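Local coordinates for protein TSSL1 (Pseudomonas aeruginosa, PDB 4B62) that probably holds the type VI secretion machinery to the cell wall, this chain being its OmpA-like peptidoglycan-binding module, at residues 62-65 with 66-70; 104-107 with 108-112; 55-58 with 59-62; 14-17 with 18-21. One frame throughout, in Å; residues are numbered along the deposited sequence. Where two conformers were deposited one is given.

Contact 1. Residues 62-65 with 66-70; sequences LLLR and IADAL
From Leu62 and Ile66 to Arg65 and Ala69 the backbone is regular alpha-helix, four successive i to i+4 bonds joining 62-65 to 66-70, with Ala67 N to Leu63 O at 2.9 Å and 166° at the hydrogen. Ile66 reaches back along this turn. Its CG1 stands beside its own backbone N (chi1 -68°), which sends CD1 toward the preceding turn, 4.1 Å from Leu63 CD2 and 3.8 Å from Leu62 O. Ile66 has two conformers, and this meeting of methyls, the chains slanting past one another on the buried side of the helix, holds for the one described. Ala67 lays its CB 3.4 Å from Leu64 O, a small residue where helix 96-115 comes close through Leu111 and Thr114. On the outer side Asp68 leans back toward the N-terminal end: its CG is 3.4 Å from Leu64 O, the carbonyl that accepts Asp68 N at 2.9 Å. Leu64 CD1 ends 4.3 Å from Asp68 OD1, a loose approach at the surface. Arg65 turns away from 66-70. Its chain bends at chi3 (-72°) and lays one guanidinium face over Leu62 CA, off toward the rim of the group, while NE makes a salt bridge to Asp23 that fixes the charged end. Leu62 and Ile66 also meet Ile42 of strand 37-43, whereas Leu63 packs on Leu110. Buried Leu62, Leu63, Ile66 and Ala67 thus face the sheet and helix 96-115 while Asp68 lies outside, making the helix amphipathic, as in the alpha/beta sandwich of OmpA-like domains.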
loop_
_atom_site.group_PDB
_atom_site.type_symbol
_atom_site.label_atom_id
_atom_site.label_comp_id
_atom_site.label_asym_id
_atom_site.label_seq_id
_atom_site.Cartn_x
_atom_site.Cartn_y
_atom_site.Cartn_z
ATOM N N LEU A 62 5.895 2.258 9.808
ATOM C CA LEU A 62 4.609 1.658 9.453
ATOM C C LEU A 62 4.817 0.463 8.521
ATOM O O LEU A 62 4.259 -0.623 8.742
ATOM C CB LEU A 62 3.674 2.692 8.825
ATOM C CG LEU A 62 2.353 2.171 8.243
ATOM C CD1 LEU A 62 1.542 1.426 9.303
ATOM C CD2 LEU A 62 1.536 3.312 7.647
ATOM N N LEU A 63 5.627 0.648 7.482
ATOM C CA LEU A 63 5.928 -0.471 6.582
ATOM C C LEU A 63 6.725 -1.552 7.288
ATOM O O LEU A 63 6.589 -2.727 6.979
ATOM C CB LEU A 63 6.644 -0.014 5.325
ATOM C CG LEU A 63 5.784 0.659 4.275
ATOM C CD1 LEU A 63 6.610 0.865 3.026
ATOM C CD2 LEU A 63 4.542 -0.164 3.931
ATOM N N LEU A 64 7.583 -1.169 8.229
ATOM C CA LEU A 64 8.299 -2.174 9.016
ATOM C C LEU A 64 7.335 -3.079 9.797
ATOM O O LEU A 64 7.531 -4.286 9.853
ATOM C CB LEU A 64 9.311 -1.510 9.953
ATOM C CG LEU A 64 10.197 -2.463 10.750
ATOM C CD1 LEU A 64 10.975 -3.392 9.840
ATOM C CD2 LEU A 64 11.121 -1.621 11.605
ATOM N N ARG A 65 6.282 -2.506 10.375
ATOM C CA ARG A 65 5.284 -3.314 11.093
ATOM C C ARG A 65 4.566 -4.273 10.149
ATOM O O ARG A 65 4.228 -5.409 10.537
ATOM C CB ARG A 65 4.286 -2.423 11.820
ATOM C CG ARG A 65 4.946 -1.638 12.938
ATOM C CD ARG A 65 3.959 -0.931 13.816
ATOM N NE ARG A 65 3.334 0.216 13.185
ATOM C CZ ARG A 65 3.855 1.439 13.139
ATOM N NH1 ARG A 65 5.083 1.673 13.599
ATOM N NH2 ARG A 65 3.153 2.428 12.602
ATOM N N ILE A 66 4.331 -3.824 8.918
ATOM C CA ILE A 66 3.757 -4.727 7.936
ATOM C C ILE A 66 4.738 -5.840 7.589
ATOM O O ILE A 66 4.349 -7.005 7.541
ATOM C CB ILE A 66 3.231 -3.962 6.718
ATOM C CG1 ILE A 66 2.023 -3.153 7.176
ATOM C CG2 ILE A 66 2.851 -4.919 5.597
ATOM C CD1 ILE A 66 1.666 -2.006 6.286
ATOM N N ALA A 67 6.007 -5.510 7.390
ATOM C CA ALA A 67 7.026 -6.537 7.164
ATOM C C ALA A 67 7.095 -7.555 8.299
ATOM O O ALA A 67 7.252 -8.759 8.049
ATOM C CB ALA A 67 8.395 -5.906 6.947
ATOM N N ASP A 68 6.994 -7.077 9.536
ATOM C CA ASP A 68 7.018 -7.956 10.692
ATOM C C ASP A 68 5.846 -8.941 10.631
ATOM O O ASP A 68 6.011 -10.128 10.909
ATOM C CB ASP A 68 6.925 -7.168 12.007
ATOM C CG ASP A 68 8.194 -6.435 12.374
ATOM O OD1 ASP A 68 9.274 -6.797 11.889
ATOM O OD2 ASP A 68 8.085 -5.499 13.203
ATOM N N ALA A 69 4.663 -8.435 10.286
ATOM C CA ALA A 69 3.479 -9.279 10.144
ATOM C C ALA A 69 3.676 -10.303 9.027
ATOM O O ALA A 69 3.285 -11.467 9.176
ATOM C CB ALA A 69 2.246 -8.427 9.896
ATOM N N LEU A 70 4.304 -9.870 7.929
ATOM C CA LEU A 70 4.494 -10.731 6.763
ATOM C C LEU A 70 5.532 -11.828 6.995
ATOM O O LEU A 70 5.527 -12.831 6.290
ATOM C CB LEU A 70 4.835 -9.898 5.520
ATOM C CG LEU A 70 3.698 -9.005 4.992
ATOM C CD1 LEU A 70 4.203 -8.145 3.854
ATOM C CD2 LEU A 70 2.475 -9.800 4.548
#

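Contact 2. Residues 104-107 with 108-112; sequences AQEV and ADLLG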
loop_
_atom_site.group_PDB
_atom_site.type_symbol
_atom_site.label_atom_id
_atom_site.label_comp_id
_atom_site.label_asym_id
_atom_site.label_seq_id
_atom_site.Cartn_x
_atom_site.Cartn_y
_atom_site.Cartn_z
ATOM N N ALA A 104 3.472 1.730 -5.680
ATOM C CA ALA A 104 3.340 0.301 -5.446
ATOM C C ALA A 104 4.703 -0.390 -5.484
ATOM O O ALA A 104 5.016 -1.241 -4.658
ATOM C CB ALA A 104 2.410 -0.302 -6.482
ATOM N N GLN A 105 5.496 -0.033 -6.477
ATOM C CA GLN A 105 6.787 -0.686 -6.630
ATOM C C GLN A 105 7.727 -0.368 -5.456
ATOM O O GLN A 105 8.488 -1.235 -5.016
ATOM C CB GLN A 105 7.458 -0.294 -7.937
ATOM C CG GLN A 105 8.654 -1.168 -8.304
ATOM C CD GLN A 105 8.296 -2.642 -8.494
ATOM O OE1 GLN A 105 7.494 -2.994 -9.360
ATOM N NE2 GLN A 105 8.870 -3.501 -7.671
ATOM N N GLU A 106 7.696 0.875 -4.965
ATOM C CA GLU A 106 8.555 1.220 -3.842
ATOM C C GLU A 106 8.178 0.414 -2.588
ATOM O O GLU A 106 9.048 -0.108 -1.867
ATOM C CB GLU A 106 8.528 2.717 -3.576
ATOM C CG GLU A 106 9.499 3.175 -2.487
ATOM C CD GLU A 106 10.970 3.090 -2.887
ATOM O OE1 GLU A 106 11.293 2.893 -4.076
ATOM O OE2 GLU A 106 11.831 3.230 -1.994
ATOM N N VAL A 107 6.875 0.265 -2.356
ATOM C CA VAL A 107 6.414 -0.539 -1.232
ATOM C C VAL A 107 6.867 -1.996 -1.395
ATOM O O VAL A 107 7.408 -2.605 -0.474
ATOM C CB VAL A 107 4.886 -0.403 -1.060
ATOM C CG1 VAL A 107 4.334 -1.397 -0.044
ATOM C CG2 VAL A 107 4.539 1.005 -0.612
ATOM N N ALA A 108 6.659 -2.554 -2.584
ATOM C CA ALA A 108 7.103 -3.926 -2.841
ATOM C C ALA A 108 8.609 -4.083 -2.638
ATOM O O ALA A 108 9.075 -5.061 -2.042
ATOM C CB ALA A 108 6.701 -4.369 -4.241
ATOM N N ASP A 109 9.371 -3.108 -3.136
ATOM C CA ASP A 109 10.837 -3.174 -3.051
ATOM C C ASP A 109 11.291 -3.129 -1.587
ATOM O O ASP A 109 12.151 -3.900 -1.165
ATOM C CB ASP A 109 11.478 -2.011 -3.812
ATOM C CG ASP A 109 11.414 -2.162 -5.326
ATOM O OD1 ASP A 109 11.015 -3.233 -5.831
ATOM O OD2 ASP A 109 11.776 -1.187 -6.009
ATOM N N LEU A 110 10.700 -2.226 -0.815
ATOM C CA LEU A 110 11.090 -2.070 0.585
ATOM C C LEU A 110 10.741 -3.314 1.399
ATOM O O LEU A 110 11.537 -3.788 2.227
ATOM C CB LEU A 110 10.429 -0.829 1.189
ATOM C CG LEU A 110 10.982 0.508 0.694
ATOM C CD1 LEU A 110 10.042 1.643 1.078
ATOM C CD2 LEU A 110 12.376 0.745 1.249
ATOM N N LEU A 111 9.547 -3.852 1.158
ATOM C CA LEU A 111 9.111 -5.047 1.876
ATOM C C LEU A 111 9.963 -6.257 1.488
ATOM O O LEU A 111 10.341 -7.052 2.352
ATOM C CB LEU A 111 7.631 -5.328 1.632
ATOM C CG LEU A 111 6.653 -4.315 2.243
ATOM C CD1 LEU A 111 5.238 -4.677 1.830
ATOM C CD2 LEU A 111 6.764 -4.233 3.755
ATOM N N GLY A 112 10.256 -6.393 0.200
ATOM C CA GLY A 112 11.143 -7.465 -0.275
ATOM C C GLY A 112 12.528 -7.395 0.349
ATOM O O GLY A 112 13.093 -8.414 0.741
HETATM O O HOH W 1 11.084 1.388 -6.316
#
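Gln105 runs CG away from its backbone N (chi1 -167°) and then folds at chi2, while Asp109 keeps CG beside its own N; together these turns bring the amide NH2 end of Gln105 to the Asp109 carboxylate one helical turn on. The setting is helix 96-115, the crossover helix of a beta-alpha-beta unit between strands 77-82 and 121-125. Gln105 NE2 donates to Asp109 OD1 at 2.8 Å with an angle of 157°. The oxygen lies in the amide plane, yet the nitrogen meets it from above the carboxylate plane, the two flat groups being turned 42° apart. Beneath, the backbone bond Asp109 N to Gln105 O, also 2.8 Å, ties the same pair, so this residue couple is gripped twice. Leu110 CD1 lies against both CG and the carboxylate oxygen OE2 of Glu106, 3.9 Å from each, the two chains crossing at a slant. On the buried side Val107 and Leu111 run alongside each other in the same direction, with Val107 CG1 3.9 Å from Leu111 CD1; Val107 also rests on Val79, and Leu111 on Phe121. Ala104 and Ala108 both touch Val79, their short side chains facing the sheet. Two acids come near each other on the outer side, Glu106 OE1 and Asp109 OD2 standing 4.5 Å apart, a likely repulsion, probably eased by a shared water: it donates one hydrogen to Glu106 OE1 and the other to Asp109 OD2, each at 2.7 Å.

Contact 3. Residues 55-58 with 59-62; sequences VRDE and FQPL
Gln60 reaches back to Val55, its amide NE2 donating to Val55 O at 3.1 Å and 168°. The carbonyl oxygen lies in the amide plane, and the side chain, extended beyond CG, brushes Val55 CG1 on the way, Gln60 CG to Val55 CG1 being 3.7 Å. Arg56 O is the busiest acceptor: it takes Phe59 N at 2.9 Å, from above the carbonyl plane, and a second, weak bond from Gln60 N. That same Gln60 N is shared with Asp57 O at 3.3 Å, again from above the plane. Such i to i+3 bonds make this a tight turn leading into helix 60-72 of the OmpA-like domain, and Pro61, lacking an N-H, asks for no acceptor: its CD sits 3.5 Å from Glu58 O. Around the turn Phe59 packs against its neighbours. Glu58 CG lies over one face of the ring, a CH-pi contact 3.7 Å from the centroid, placed there by a chi1 of 56° that sets CG between backbone N and carbonyl carbon. Arg56 runs alongside the ring with CD 3.8 Å from Phe59 CE2. Its guanidinium continues past to a long charge pairing with Glu58, whose OE2 lies above the guanidinium plane, with no N-H pointing at it.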
loop_
_atom_site.group_PDB
_atom_site.type_symbol
_atom_site.label_atom_id
_atom_site.label_comp_id
_atom_site.label_asym_id
_atom_site.label_seq_id
_atom_site.Cartn_x
_atom_site.Cartn_y
_atom_site.Cartn_z
ATOM N N VAL A 55 9.034 6.574 0.443
ATOM C CA VAL A 55 8.435 6.447 1.763
ATOM C C VAL A 55 9.247 7.323 2.706
ATOM O O VAL A 55 10.437 7.112 2.891
ATOM C CB VAL A 55 8.348 5.005 2.283
ATOM C CG1 VAL A 55 7.706 4.952 3.665
ATOM C CG2 VAL A 55 7.572 4.136 1.306
ATOM N N ARG A 56 8.581 8.300 3.307
ATOM C CA ARG A 56 9.262 9.254 4.191
ATOM C C ARG A 56 9.953 8.508 5.330
ATOM O O ARG A 56 9.403 7.546 5.839
ATOM C CB ARG A 56 8.274 10.280 4.763
ATOM C CG ARG A 56 7.302 10.856 3.749
ATOM C CD ARG A 56 6.740 12.190 4.191
ATOM N NE ARG A 56 7.656 13.290 3.925
ATOM C CZ ARG A 56 7.436 14.551 4.293
ATOM N NH1 ARG A 56 6.358 14.881 4.983
ATOM N NH2 ARG A 56 8.315 15.483 3.993
ATOM N N ASP A 57 11.151 8.950 5.745
ATOM C CA ASP A 57 11.860 8.260 6.814
ATOM C C ASP A 57 10.955 8.067 8.024
ATOM O O ASP A 57 10.920 7.001 8.630
ATOM C CB ASP A 57 13.081 9.051 7.265
ATOM C CG ASP A 57 14.253 8.945 6.322
ATOM O OD1 ASP A 57 14.108 8.578 5.147
ATOM O OD2 ASP A 57 15.360 9.244 6.782
ATOM N N GLU A 58 10.205 9.112 8.360
ATOM C CA GLU A 58 9.377 9.106 9.568
ATOM C C GLU A 58 8.237 8.079 9.539
ATOM O O GLU A 58 7.716 7.696 10.600
ATOM C CB GLU A 58 8.831 10.507 9.873
ATOM C CG GLU A 58 8.031 11.183 8.764
ATOM C CD GLU A 58 8.864 12.087 7.860
ATOM O OE1 GLU A 58 9.999 11.699 7.482
ATOM O OE2 GLU A 58 8.356 13.180 7.514
ATOM N N PHE A 59 7.876 7.622 8.334
ATOM C CA PHE A 59 6.764 6.676 8.144
ATOM C C PHE A 59 7.211 5.278 7.758
ATOM O O PHE A 59 6.390 4.363 7.655
ATOM C CB PHE A 59 5.762 7.223 7.132
ATOM C CG PHE A 59 5.221 8.582 7.494
ATOM C CD1 PHE A 59 5.039 8.947 8.834
ATOM C CD2 PHE A 59 4.922 9.499 6.516
ATOM C CE1 PHE A 59 4.555 10.191 9.178
ATOM C CE2 PHE A 59 4.439 10.749 6.858
ATOM C CZ PHE A 59 4.262 11.089 8.185
ATOM N N GLN A 60 8.511 5.095 7.564
ATOM C CA GLN A 60 9.047 3.757 7.361
ATOM C C GLN A 60 8.677 2.750 8.449
ATOM O O GLN A 60 8.464 1.582 8.135
ATOM C CB GLN A 60 10.541 3.804 7.091
ATOM C CG GLN A 60 10.775 4.335 5.693
ATOM C CD GLN A 60 12.215 4.415 5.293
ATOM O OE1 GLN A 60 13.070 3.779 5.886
ATOM N NE2 GLN A 60 12.488 5.202 4.262
ATOM N N PRO A 61 8.563 3.189 9.717
ATOM C CA PRO A 61 8.185 2.191 10.716
ATOM C C PRO A 61 6.816 1.542 10.458
ATOM O O PRO A 61 6.610 0.399 10.831
ATOM C CB PRO A 61 8.202 2.981 12.012
ATOM C CG PRO A 61 9.228 4.047 11.783
ATOM C CD PRO A 61 9.003 4.449 10.347
ATOM N N LEU A 62 5.895 2.258 9.808
ATOM C CA LEU A 62 4.609 1.658 9.453
ATOM C C LEU A 62 4.817 0.463 8.521
ATOM O O LEU A 62 4.259 -0.623 8.742
ATOM C CB LEU A 62 3.674 2.692 8.825
ATOM C CG LEU A 62 2.353 2.171 8.243
ATOM C CD1 LEU A 62 1.542 1.426 9.303
ATOM C CD2 LEU A 62 1.536 3.312 7.647
#

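Contact 4. Residues 14-17 with 18-21; sequences PRLA and RFLA
Arg15 and Arg18 stack, guanidinium on guanidinium, with centres 3.9 Å apart and planes turned by 22°, although the two chains cross at about a right angle. Arg15 NH2 lies over one face of the Arg18 guanidinium, toward its rim, 3.6 Å from Arg18 NH1. Over the opposite face comes Phe19 CZ, near its centre, while Arg18 CG sits above the phenyl face: Arg18 is layered between Arg15 and the ring.

Hydrogen bonds hold this layer in place. A chi1 of 66° and a chain extended from CG to NE carry Arg18 back over the turn, where NE donates to Arg15 O at 2.9 Å and 159°, the oxygen lying in the guanidinium plane; NH2 adds a weak second bond to the same oxygen. A water accepts from Arg15 N and, weakly, from Arg18 NH2. In the backbone, Phe19 N bonds Leu16 O at 2.8 Å and Leu20 N bonds Ala17 O at 3.0 Å, the i to i+3 pattern of the 3-10 turn that leads to helix 21-25. Asp33 accepts from the N-H groups of Leu16 and Ala17.

Apolar contacts are looser: Leu16 CD2 approaches Phe19 CD2 to 4.3 Å, and both residues touch Ala69 of helix 60-72.

Arg15 O, which takes NE and weakly NH2, and the ring against the other face probably make this pairing of like charges tolerable, with solvent likely to screen the rest.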
loop_
_atom_site.group_PDB
_atom_site.type_symbol
_atom_site.label_atom_id
_atom_site.label_comp_id
_atom_site.label_asym_id
_atom_site.label_seq_id
_atom_site.Cartn_x
_atom_site.Cartn_y
_atom_site.Cartn_z
ATOM N N PRO A 14 -4.977 -16.469 5.667
ATOM C CA PRO A 14 -4.045 -15.412 6.048
ATOM C C PRO A 14 -4.749 -14.359 6.879
ATOM O O PRO A 14 -5.762 -13.808 6.434
ATOM C CB PRO A 14 -3.592 -14.832 4.700
ATOM C CG PRO A 14 -4.715 -15.134 3.764
ATOM C CD PRO A 14 -5.311 -16.433 4.230
ATOM N N ARG A 15 -4.223 -14.079 8.072
ATOM C CA ARG A 15 -4.860 -13.143 9.008
ATOM C C ARG A 15 -3.822 -12.147 9.527
ATOM O O ARG A 15 -2.873 -12.543 10.210
ATOM C CB ARG A 15 -5.471 -13.893 10.195
ATOM C CG ARG A 15 -6.649 -14.813 9.857
ATOM C CD ARG A 15 -7.206 -15.501 11.104
ATOM N NE ARG A 15 -6.266 -16.471 11.689
ATOM C CZ ARG A 15 -5.810 -16.459 12.947
ATOM N NH1 ARG A 15 -6.192 -15.525 13.815
ATOM N NH2 ARG A 15 -4.958 -17.400 13.344
ATOM N N LEU A 16 -4.001 -10.866 9.202
ATOM C CA LEU A 16 -3.047 -9.825 9.600
ATOM C C LEU A 16 -3.545 -8.809 10.628
ATOM O O LEU A 16 -2.715 -8.184 11.274
ATOM C CB LEU A 16 -2.549 -9.043 8.383
ATOM C CG LEU A 16 -1.739 -9.790 7.324
ATOM C CD1 LEU A 16 -1.326 -8.796 6.244
ATOM C CD2 LEU A 16 -0.523 -10.518 7.902
ATOM N N ALA A 17 -4.854 -8.623 10.784
ATOM C CA ALA A 17 -5.368 -7.574 11.671
ATOM C C ALA A 17 -4.806 -7.744 13.080
ATOM O O ALA A 17 -4.469 -6.762 13.755
ATOM C CB ALA A 17 -6.887 -7.574 11.692
ATOM N N ARG A 18 -4.666 -9.000 13.501
ATOM C CA ARG A 18 -4.117 -9.333 14.807
ATOM C C ARG A 18 -2.698 -8.820 15.055
ATOM O O ARG A 18 -2.278 -8.738 16.204
ATOM C CB ARG A 18 -4.157 -10.851 15.015
ATOM C CG ARG A 18 -3.249 -11.646 14.085
ATOM C CD ARG A 18 -3.667 -13.113 14.015
ATOM N NE ARG A 18 -3.051 -13.784 12.863
ATOM C CZ ARG A 18 -2.271 -14.867 12.904
ATOM N NH1 ARG A 18 -1.960 -15.467 14.056
ATOM N NH2 ARG A 18 -1.781 -15.353 11.765
ATOM N N PHE A 19 -1.959 -8.489 13.994
ATOM C CA PHE A 19 -0.591 -7.972 14.131
ATOM C C PHE A 19 -0.488 -6.462 13.935
ATOM O O PHE A 19 0.610 -5.897 14.038
ATOM C CB PHE A 19 0.326 -8.632 13.112
ATOM C CG PHE A 19 0.376 -10.120 13.218
ATOM C CD1 PHE A 19 0.756 -10.726 14.402
ATOM C CD2 PHE A 19 0.048 -10.914 12.136
ATOM C CE1 PHE A 19 0.807 -12.101 14.511
ATOM C CE2 PHE A 19 0.097 -12.289 12.236
ATOM C CZ PHE A 19 0.478 -12.887 13.424
ATOM N N LEU A 20 -1.622 -5.821 13.656
ATOM C CA LEU A 20 -1.651 -4.412 13.287
ATOM C C LEU A 20 -2.676 -3.609 14.101
ATOM O O LEU A 20 -3.224 -2.607 13.632
ATOM C CB LEU A 20 -1.919 -4.293 11.778
ATOM C CG LEU A 20 -0.809 -4.854 10.874
ATOM C CD1 LEU A 20 -1.255 -4.879 9.419
ATOM C CD2 LEU A 20 0.499 -4.088 11.017
ATOM N N ALA A 21 -2.910 -4.024 15.342
ATOM C CA ALA A 21 -3.920 -3.376 16.174
ATOM C C ALA A 21 -3.738 -1.862 16.337
ATOM O O ALA A 21 -4.708 -1.116 16.220
ATOM C CB ALA A 21 -3.982 -4.034 17.545
HETATM O O HOH W 2 -2.671 -16.307 9.177
#

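How the contacts relate
Along the chain the order is contact 4, contact 3, contact 1, contact 2. Contacts 3 and 1 run together, sharing Leu62: the first forms the entry to helix 60-72 and the second its body, centres 11 Å apart. Contact 2 lies on helix 96-115. Contacts 1 and 2 have their centres 12 Å apart, and the helices meet through Leu63, Ala67, Leu70, Leu110 and Leu111. Val55 of contact 3 joins this seam, touching both Leu63 and Leu110. Contact 4, before helix 21-25, packs Leu16, Phe19 and Leu20 on contact 1 but lies about 20 Å, centre to centre, from contact 3. Helix 60-72 is thus the common partner in this peptidoglycan-binding module.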